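Local structure of putative L-alanine-DL-glutamate epimerase (Burkholderia xenovorans, 3GO2) at residues 105-119 and 363-375. The protein probably acts as a magnesium-dependent racemase or epimerase of the mandelate racemase/muconate lactonizing enzyme family. Sequence-based numbering, arbitrary orientation. Where two conformers were deposited one is given.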
ATOM      1  N   VAL A 105      39.823  28.122   7.865  1.00 14.49           N
ATOM      2  CA  VAL A 105      38.547  28.172   8.542  1.00 14.52           C
ATOM      3  C   VAL A 105      38.297  26.894   9.331  1.00 14.78           C
ATOM      4  O   VAL A 105      38.819  25.832   8.979  1.00 14.54           O
ATOM      5  CB  VAL A 105      37.381  28.363   7.535  1.00 14.90           C
ATOM      6  CG1 VAL A 105      37.509  29.687   6.817  1.00 16.90           C
ATOM      7  CG2 VAL A 105      37.320  27.220   6.516  1.00 14.62           C
ATOM      8  N   PRO A 106      37.451  26.966  10.369  1.00 14.04           N
ATOM      9  CA  PRO A 106      37.003  25.729  11.020  1.00 14.28           C
ATOM     10  C   PRO A 106      36.172  24.914  10.058  1.00 14.23           C
ATOM     11  O   PRO A 106      35.556  25.457   9.158  1.00 14.33           O
ATOM     12  CB  PRO A 106      36.094  26.215  12.157  1.00 14.34           C
ATOM     13  CG  PRO A 106      36.276  27.683  12.211  1.00 16.67           C
ATOM     14  CD  PRO A 106      36.797  28.162  10.938  1.00 14.56           C
ATOM     15  N   CYS A 107      36.093  23.614  10.268  1.00 13.68           N
ATOM     16  CA  CYS A 107      35.363  22.783   9.304  1.00 14.16           C
ATOM     17  C   CYS A 107      33.887  23.146   9.159  1.00 14.05           C
ATOM     18  O   CYS A 107      33.344  23.025   8.057  1.00 14.16           O
ATOM     19  CB  CYS A 107      35.514  21.313   9.623  1.00 13.73           C
ATOM     20  SG  CYS A 107      37.072  20.633   8.964  1.00 15.43           S
ATOM     21  N   TYR A 108      33.227  23.621  10.224  1.00 14.12           N
ATOM     22  CA  TYR A 108      31.816  24.019  10.064  1.00 14.51           C
ATOM     23  C   TYR A 108      31.597  25.120   9.018  1.00 14.35           C
ATOM     24  O   TYR A 108      30.503  25.270   8.495  1.00 13.43           O
ATOM     25  CB  TYR A 108      31.176  24.380  11.405  1.00 13.78           C
ATOM     26  CG  TYR A 108      31.787  25.566  12.142  1.00 13.26           C
ATOM     27  CD1 TYR A 108      31.666  26.862  11.674  1.00 15.49           C
ATOM     28  CD2 TYR A 108      32.433  25.378  13.364  1.00 14.25           C
ATOM     29  CE1 TYR A 108      32.212  27.928  12.386  1.00 16.37           C
ATOM     30  CE2 TYR A 108      32.970  26.425  14.073  1.00 14.89           C
ATOM     31  CZ  TYR A 108      32.853  27.694  13.600  1.00 15.22           C
ATOM     32  OH  TYR A 108      33.399  28.732  14.333  1.00 16.79           O
ATOM     33  N   GLU A 109      32.638  25.890   8.690  1.00 15.23           N
ATOM     34  CA  GLU A 109      32.565  26.912   7.644  0.50 15.47           C
ATOM     35  C   GLU A 109      32.383  26.291   6.253  1.00 15.44           C
ATOM     36  O   GLU A 109      31.959  26.965   5.326  1.00 16.32           O
ATOM     37  CB  GLU A 109      33.830  27.781   7.668  0.50 15.83           C
ATOM     38  CG  GLU A 109      33.616  29.211   7.224  0.50 16.37           C
ATOM     39  CD  GLU A 109      32.627  29.924   8.119  0.50 19.03           C
ATOM     40  OE1 GLU A 109      31.410  29.673   7.969  0.50 13.97           O
ATOM     41  OE2 GLU A 109      33.073  30.705   8.999  0.50 22.43           O
ATOM     42  N   LEU A 110      32.727  25.011   6.102  1.00 14.69           N
ATOM     43  CA  LEU A 110      32.518  24.304   4.854  1.00 14.76           C
ATOM     44  C   LEU A 110      31.124  23.684   4.807  1.00 13.88           C
ATOM     45  O   LEU A 110      30.662  23.258   3.744  1.00 14.61           O
ATOM     46  CB  LEU A 110      33.527  23.182   4.684  1.00 15.09           C
ATOM     47  CG  LEU A 110      34.998  23.554   4.694  1.00 16.37           C
ATOM     48  CD1 LEU A 110      35.804  22.287   4.437  1.00 17.25           C
ATOM     49  CD2 LEU A 110      35.293  24.617   3.676  1.00 17.33           C
ATOM     50  N   LEU A 111      30.465  23.634   5.954  1.00 13.61           N
ATOM     51  CA  LEU A 111      29.224  22.866   6.106  1.00 13.55           C
ATOM     52  C   LEU A 111      27.953  23.715   6.163  1.00 13.73           C
ATOM     53  O   LEU A 111      26.885  23.228   6.547  1.00 14.12           O
ATOM     54  CB  LEU A 111      29.323  22.002   7.368  1.00 13.34           C
ATOM     55  CG  LEU A 111      30.519  21.065   7.539  1.00 13.87           C
ATOM     56  CD1 LEU A 111      30.521  20.350   8.897  1.00 13.31           C
ATOM     57  CD2 LEU A 111      30.619  20.059   6.405  1.00 12.46           C
ATOM     58  N   GLY A 112      28.051  24.972   5.752  1.00 13.22           N
ATOM     59  CA  GLY A 112      26.912  25.878   5.778  1.00 13.92           C
ATOM     60  C   GLY A 112      27.084  26.974   6.798  1.00 15.17           C
ATOM     61  O   GLY A 112      26.222  27.847   6.932  1.00 15.51           O
ATOM     62  N   GLY A 113      28.225  26.960   7.495  1.00 15.13           N
ATOM     63  CA  GLY A 113      28.428  27.844   8.623  1.00 15.53           C
ATOM     64  C   GLY A 113      27.777  27.283   9.856  1.00 15.93           C
ATOM     65  O   GLY A 113      26.921  26.391   9.770  1.00 16.74           O
ATOM     66  N   LYS A 114      28.185  27.769  11.020  1.00 16.11           N
ATOM     67  CA  LYS A 114      27.561  27.299  12.257  1.00 16.65           C
ATOM     68  C   LYS A 114      26.194  27.977  12.441  1.00 16.62           C
ATOM     69  O   LYS A 114      25.925  29.066  11.888  1.00 17.64           O
ATOM     70  CB  LYS A 114      28.465  27.535  13.468  1.00 17.36           C
ATOM     71  CG  LYS A 114      28.759  28.982  13.808  1.00 18.84           C
ATOM     72  CD  LYS A 114      29.568  29.052  15.126  1.00 21.17           C
ATOM     73  CE  LYS A 114      30.131  30.445  15.345  1.00 23.47           C
ATOM     74  NZ  LYS A 114      29.025  31.420  15.504  1.00 25.99           N
ATOM     75  N   LEU A 115      25.300  27.331  13.169  1.00 16.29           N
ATOM     76  CA  LEU A 115      24.072  27.997  13.560  1.00 16.96           C
ATOM     77  C   LEU A 115      23.847  27.881  15.070  1.00 17.07           C
ATOM     78  O   LEU A 115      22.833  28.319  15.573  1.00 16.87           O
ATOM     79  CB  LEU A 115      22.866  27.563  12.690  1.00 18.37           C
ATOM     80  CG  LEU A 115      22.608  26.079  12.499  1.00 17.80           C
ATOM     81  CD1 LEU A 115      22.291  25.403  13.844  1.00 20.41           C
ATOM     82  CD2 LEU A 115      21.439  25.869  11.532  1.00 21.16           C
ATOM     83  N   ARG A 116      24.820  27.312  15.777  1.00 16.75           N
ATOM     84  CA  ARG A 116      24.904  27.397  17.248  1.00 17.61           C
ATOM     85  C   ARG A 116      26.377  27.318  17.659  1.00 18.38           C
ATOM     86  O   ARG A 116      27.198  26.777  16.891  1.00 18.42           O
ATOM     87  CB  ARG A 116      24.070  26.289  17.917  1.00 17.38           C
ATOM     88  CG  ARG A 116      24.500  24.870  17.508  1.00 17.31           C
ATOM     89  CD  ARG A 116      23.625  23.765  18.134  1.00 16.35           C
ATOM     90  NE  ARG A 116      22.265  23.771  17.604  1.00 15.50           N
ATOM     91  CZ  ARG A 116      21.890  23.158  16.489  1.00 15.21           C
ATOM     92  NH1 ARG A 116      22.785  22.523  15.729  1.00 15.42           N
ATOM     93  NH2 ARG A 116      20.610  23.208  16.110  1.00 14.44           N
ATOM     94  N   ASP A 117      26.668  27.837  18.868  1.00 19.13           N
ATOM     95  CA  ASP A 117      28.018  27.969  19.436  1.00 20.09           C
ATOM     96  C   ASP A 117      28.362  26.870  20.408  1.00 18.53           C
ATOM     97  O   ASP A 117      29.521  26.676  20.746  1.00 18.80           O
ATOM     98  CB  ASP A 117      28.131  29.303  20.250  1.00 21.24           C
ATOM     99  CG  ASP A 117      28.077  30.523  19.379  1.00 26.50           C
ATOM    100  OD1 ASP A 117      28.128  30.404  18.129  1.00 32.63           O
ATOM    101  OD2 ASP A 117      28.012  31.625  19.951  1.00 33.52           O
ATOM    102  N   ARG A 118      27.335  26.218  20.927  1.00 18.81           N
ATOM    103  CA  ARG A 118      27.474  25.198  21.953  1.00 18.16           C
ATOM    104  C   ARG A 118      26.479  24.097  21.647  1.00 18.08           C
ATOM    105  O   ARG A 118      25.413  24.368  21.075  1.00 17.71           O
ATOM    106  CB  ARG A 118      27.186  25.798  23.324  1.00 19.39           C
ATOM    107  CG  ARG A 118      28.129  26.951  23.660  1.00 21.70           C
ATOM    108  CD  ARG A 118      28.145  27.245  25.118  1.00 27.80           C
ATOM    109  NE  ARG A 118      29.121  28.294  25.396  1.00 30.98           N
ATOM    110  CZ  ARG A 118      29.493  28.660  26.616  1.00 35.70           C
ATOM    111  NH1 ARG A 118      28.984  28.046  27.673  1.00 35.22           N
ATOM    112  NH2 ARG A 118      30.402  29.627  26.775  1.00 38.66           N
ATOM    113  N   VAL A 119      26.799  22.876  22.054  1.00 17.64           N
ATOM    114  CA  VAL A 119      25.996  21.704  21.710  1.00 19.00           C
ATOM    115  C   VAL A 119      25.646  20.921  22.967  1.00 17.86           C
ATOM    116  O   VAL A 119      26.539  20.473  23.676  1.00 17.95           O
ATOM    117  CB  VAL A 119      26.810  20.776  20.743  1.00 19.02           C
ATOM    118  CG1 VAL A 119      26.034  19.513  20.438  1.00 20.75           C
ATOM    119  CG2 VAL A 119      27.175  21.519  19.443  1.00 21.98           C
ATOM    120  N   GLN A 363      30.931  22.977  29.286  1.00 20.19           N
ATOM    121  CA  GLN A 363      30.454  23.926  30.291  1.00 21.47           C
ATOM    122  C   GLN A 363      28.955  23.774  30.441  1.00 20.76           C
ATOM    123  O   GLN A 363      28.229  23.808  29.452  1.00 19.40           O
ATOM    124  CB  GLN A 363      30.815  25.349  29.858  1.00 22.60           C
ATOM    125  CG  GLN A 363      30.393  26.458  30.835  1.00 28.13           C
ATOM    126  CD  GLN A 363      30.678  27.857  30.270  1.00 34.25           C
ATOM    127  OE1 GLN A 363      31.633  28.056  29.502  1.00 38.71           O
ATOM    128  NE2 GLN A 363      29.828  28.821  30.619  1.00 37.44           N
ATOM    129  N   ASN A 364      28.496  23.551  31.683  1.00 20.33           N
ATOM    130  CA  ASN A 364      27.070  23.438  31.993  1.00 21.00           C
ATOM    131  C   ASN A 364      26.366  22.434  31.088  1.00 20.09           C
ATOM    132  O   ASN A 364      25.294  22.712  30.556  1.00 21.61           O
ATOM    133  CB  ASN A 364      26.384  24.800  31.871  1.00 21.37           C
ATOM    134  CG  ASN A 364      24.946  24.809  32.428  1.00 25.28           C
ATOM    135  OD1 ASN A 364      24.586  23.991  33.274  1.00 29.04           O
ATOM    136  ND2 ASN A 364      24.125  25.748  31.950  1.00 29.77           N
ATOM    137  N   GLY A 365      27.011  21.297  30.877  1.00 20.65           N
ATOM    138  CA  GLY A 365      26.433  20.213  30.128  1.00 20.54           C
ATOM    139  C   GLY A 365      26.462  20.371  28.628  1.00 20.37           C
ATOM    140  O   GLY A 365      25.759  19.630  27.932  1.00 19.89           O
ATOM    141  N   GLU A 366      27.239  21.329  28.121  1.00 20.43           N
ATOM    142  CA  GLU A 366      27.280  21.570  26.670  1.00 20.06           C
ATOM    143  C   GLU A 366      28.713  21.550  26.189  1.00 19.63           C
ATOM    144  O   GLU A 366      29.619  21.907  26.927  1.00 18.75           O
ATOM    145  CB  GLU A 366      26.682  22.915  26.301  1.00 20.67           C
ATOM    146  CG  GLU A 366      25.227  23.095  26.728  1.00 21.85           C
ATOM    147  CD  GLU A 366      24.637  24.367  26.181  1.00 25.71           C
ATOM    148  OE1 GLU A 366      25.260  25.426  26.341  1.00 25.24           O
ATOM    149  OE2 GLU A 366      23.551  24.305  25.580  1.00 29.62           O
ATOM    150  N   LEU A 367      28.909  21.098  24.952  1.00 17.91           N
ATOM    151  CA  LEU A 367      30.213  21.148  24.323  1.00 17.93           C
ATOM    152  C   LEU A 367      30.400  22.493  23.643  1.00 17.31           C
ATOM    153  O   LEU A 367      29.523  22.954  22.905  1.00 17.61           O
ATOM    154  CB  LEU A 367      30.349  20.030  23.279  1.00 17.11           C
ATOM    155  CG  LEU A 367      31.583  19.974  22.369  1.00 18.90           C
ATOM    156  CD1 LEU A 367      32.892  19.750  23.147  1.00 18.84           C
ATOM    157  CD2 LEU A 367      31.393  18.851  21.310  1.00 20.10           C
ATOM    158  N   ILE A 368      31.552  23.124  23.872  1.00 17.77           N
ATOM    159  CA  ILE A 368      31.882  24.390  23.231  1.00 18.38           C
ATOM    160  C   ILE A 368      32.457  24.055  21.866  1.00 18.53           C
ATOM    161  O   ILE A 368      33.339  23.212  21.758  1.00 18.92           O
ATOM    162  CB  ILE A 368      32.952  25.153  24.045  1.00 19.03           C
ATOM    163  CG1 ILE A 368      32.444  25.453  25.442  1.00 21.29           C
ATOM    164  CG2 ILE A 368      33.426  26.399  23.291  1.00 20.68           C
ATOM    165  CD1 ILE A 368      31.261  26.265  25.471  1.00 26.63           C
ATOM    166  N   ILE A 369      31.944  24.682  20.821  1.00 18.36           N
ATOM    167  CA  ILE A 369      32.434  24.428  19.455  1.00 18.33           C
ATOM    168  C   ILE A 369      33.649  25.305  19.214  1.00 18.99           C
ATOM    169  O   ILE A 369      33.549  26.529  19.326  1.00 19.22           O
ATOM    170  CB  ILE A 369      31.349  24.764  18.421  1.00 18.25           C
ATOM    171  CG1 ILE A 369      30.085  23.962  18.718  1.00 19.11           C
ATOM    172  CG2 ILE A 369      31.863  24.513  16.957  1.00 18.09           C
ATOM    173  CD1 ILE A 369      30.311  22.509  18.931  1.00 24.14           C
ATOM    174  N   PRO A 370      34.797  24.692  18.920  1.00 19.83           N
ATOM    175  CA  PRO A 370      36.029  25.457  18.716  1.00 20.51           C
ATOM    176  C   PRO A 370      35.987  26.248  17.416  1.00 21.19           C
ATOM    177  O   PRO A 370      35.122  25.986  16.565  1.00 19.86           O
ATOM    178  CB  PRO A 370      37.113  24.369  18.668  1.00 21.01           C
ATOM    179  CG  PRO A 370      36.388  23.129  18.201  1.00 21.33           C
ATOM    180  CD  PRO A 370      34.997  23.238  18.765  1.00 20.21           C
ATOM    181  N   ASP A 371      36.918  27.189  17.268  1.00 20.97           N
ATOM    182  CA  ASP A 371      37.005  28.023  16.071  1.00 21.71           C
ATOM    183  C   ASP A 371      38.393  28.067  15.443  1.00 20.59           C
ATOM    184  O   ASP A 371      38.780  29.087  14.851  1.00 22.64           O
ATOM    185  CB  ASP A 371      36.488  29.429  16.359  1.00 22.45           C
ATOM    186  CG  ASP A 371      37.317  30.173  17.371  1.00 27.47           C
ATOM    187  OD1 ASP A 371      38.342  29.632  17.843  1.00 31.46           O
ATOM    188  OD2 ASP A 371      36.909  31.322  17.707  1.00 33.38           O
ATOM    189  N   ARG A 372      39.103  26.951  15.508  1.00 19.03           N
ATOM    190  CA  ARG A 372      40.419  26.820  14.903  1.00 18.53           C
ATOM    191  C   ARG A 372      40.303  26.231  13.503  1.00 18.00           C
ATOM    192  O   ARG A 372      39.307  25.574  13.201  1.00 17.46           O
ATOM    193  CB  ARG A 372      41.297  25.901  15.751  1.00 19.26           C
ATOM    194  CG  ARG A 372      41.629  26.491  17.128  1.00 22.09           C
ATOM    195  CD  ARG A 372      42.530  25.598  17.966  1.00 25.42           C
ATOM    196  NE  ARG A 372      41.769  24.473  18.474  1.00 25.50           N
ATOM    197  CZ  ARG A 372      41.039  24.475  19.585  1.00 23.56           C
ATOM    198  NH1 ARG A 372      40.956  25.550  20.346  1.00 25.81           N
ATOM    199  NH2 ARG A 372      40.343  23.403  19.917  1.00 18.25           N
ATOM    200  N   PRO A 373      41.299  26.487  12.633  1.00 17.23           N
ATOM    201  CA  PRO A 373      41.158  25.912  11.296  1.00 16.25           C
ATOM    202  C   PRO A 373      41.113  24.376  11.354  1.00 15.79           C
ATOM    203  O   PRO A 373      41.912  23.764  12.057  1.00 16.47           O
ATOM    204  CB  PRO A 373      42.409  26.401  10.558  1.00 16.57           C
ATOM    205  CG  PRO A 373      42.747  27.715  11.271  1.00 17.35           C
ATOM    206  CD  PRO A 373      42.408  27.465  12.706  1.00 17.17           C
ATOM    207  N   GLY A 374      40.204  23.789  10.597  1.00 15.63           N
ATOM    208  CA  GLY A 374      40.021  22.356  10.596  1.00 14.40           C
ATOM    209  C   GLY A 374      39.031  21.893  11.655  1.00 14.78           C
ATOM    210  O   GLY A 374      38.143  22.631  12.064  1.00 14.61           O
ATOM    211  N   TRP A 375      39.178  20.649  12.083  1.00 14.25           N
ATOM    212  CA  TRP A 375      38.273  20.044  13.042  1.00 14.46           C
ATOM    213  C   TRP A 375      38.367  20.640  14.433  1.00 14.81           C
ATOM    214  O   TRP A 375      37.364  20.672  15.154  1.00 14.82           O
ATOM    215  CB  TRP A 375      38.498  18.536  13.139  1.00 13.91           C
ATOM    216  CG  TRP A 375      38.179  17.763  11.897  1.00 14.21           C
ATOM    217  CD1 TRP A 375      39.005  16.894  11.265  1.00 13.02           C
ATOM    218  CD2 TRP A 375      36.929  17.726  11.181  1.00 13.29           C
ATOM    219  NE1 TRP A 375      38.378  16.344  10.164  1.00 14.06           N
ATOM    220  CE2 TRP A 375      37.098  16.840  10.091  1.00 13.31           C
ATOM    221  CE3 TRP A 375      35.680  18.333  11.363  1.00 13.66           C
ATOM    222  CZ2 TRP A 375      36.059  16.561   9.178  1.00 14.98           C
ATOM    223  CZ3 TRP A 375      34.648  18.048  10.431  1.00 14.91           C
ATOM    224  CH2 TRP A 375      34.856  17.194   9.363  1.00 15.57           C
TER
HETATM  225  O   HOH W   1      32.872  28.499  17.094  1.00 25.27           O
HETATM  226  O   HOH W   2      26.895  26.058  28.143  1.00 31.38           O
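Cys107 and Trp375 form the compact end of this contact: SG sits 3.6 Å from the centroid of the six-membered ring of the Trp375 indole, 14° off its normal, a sulfur-aromatic contact over the face. Two backbone bonds hold the segments together here, Gly374 N to Val105 O at 3.0 Å and Cys107 N to Gly374 O at 2.9 Å, while Ala100 of helix 82-103 packs on Cys107. The Tyr108 ring, clasped between Pro106 CB and Lys114 CB, brings CE2 to 3.6 Å from Ile369 CG2, and its OH reaches Ile369 O through a water. In a mixed sheet, strand 118-123 lies between 342-344 and 366-368; Val119 and Leu367 form an antiparallel hydrogen-bonded pair, extended by Ile369 N to Asp117 O at 3.1 Å.

The opposite end, at the type I' turn Gln363-Glu366, is more exposed. Gln363 stands at the edge of the extended Arg118's guanidinium, its amide turned 75° from that plane. Backbone bonds and apolar packing thus join the linker after helix 82-103 and the start of strand 118-123 to the 362-368 hairpin and the loop beyond, whereas Arg118 NH1 and Glu366 OE1, 4.7 Å apart, are bridged by water and probably attract without direct contact.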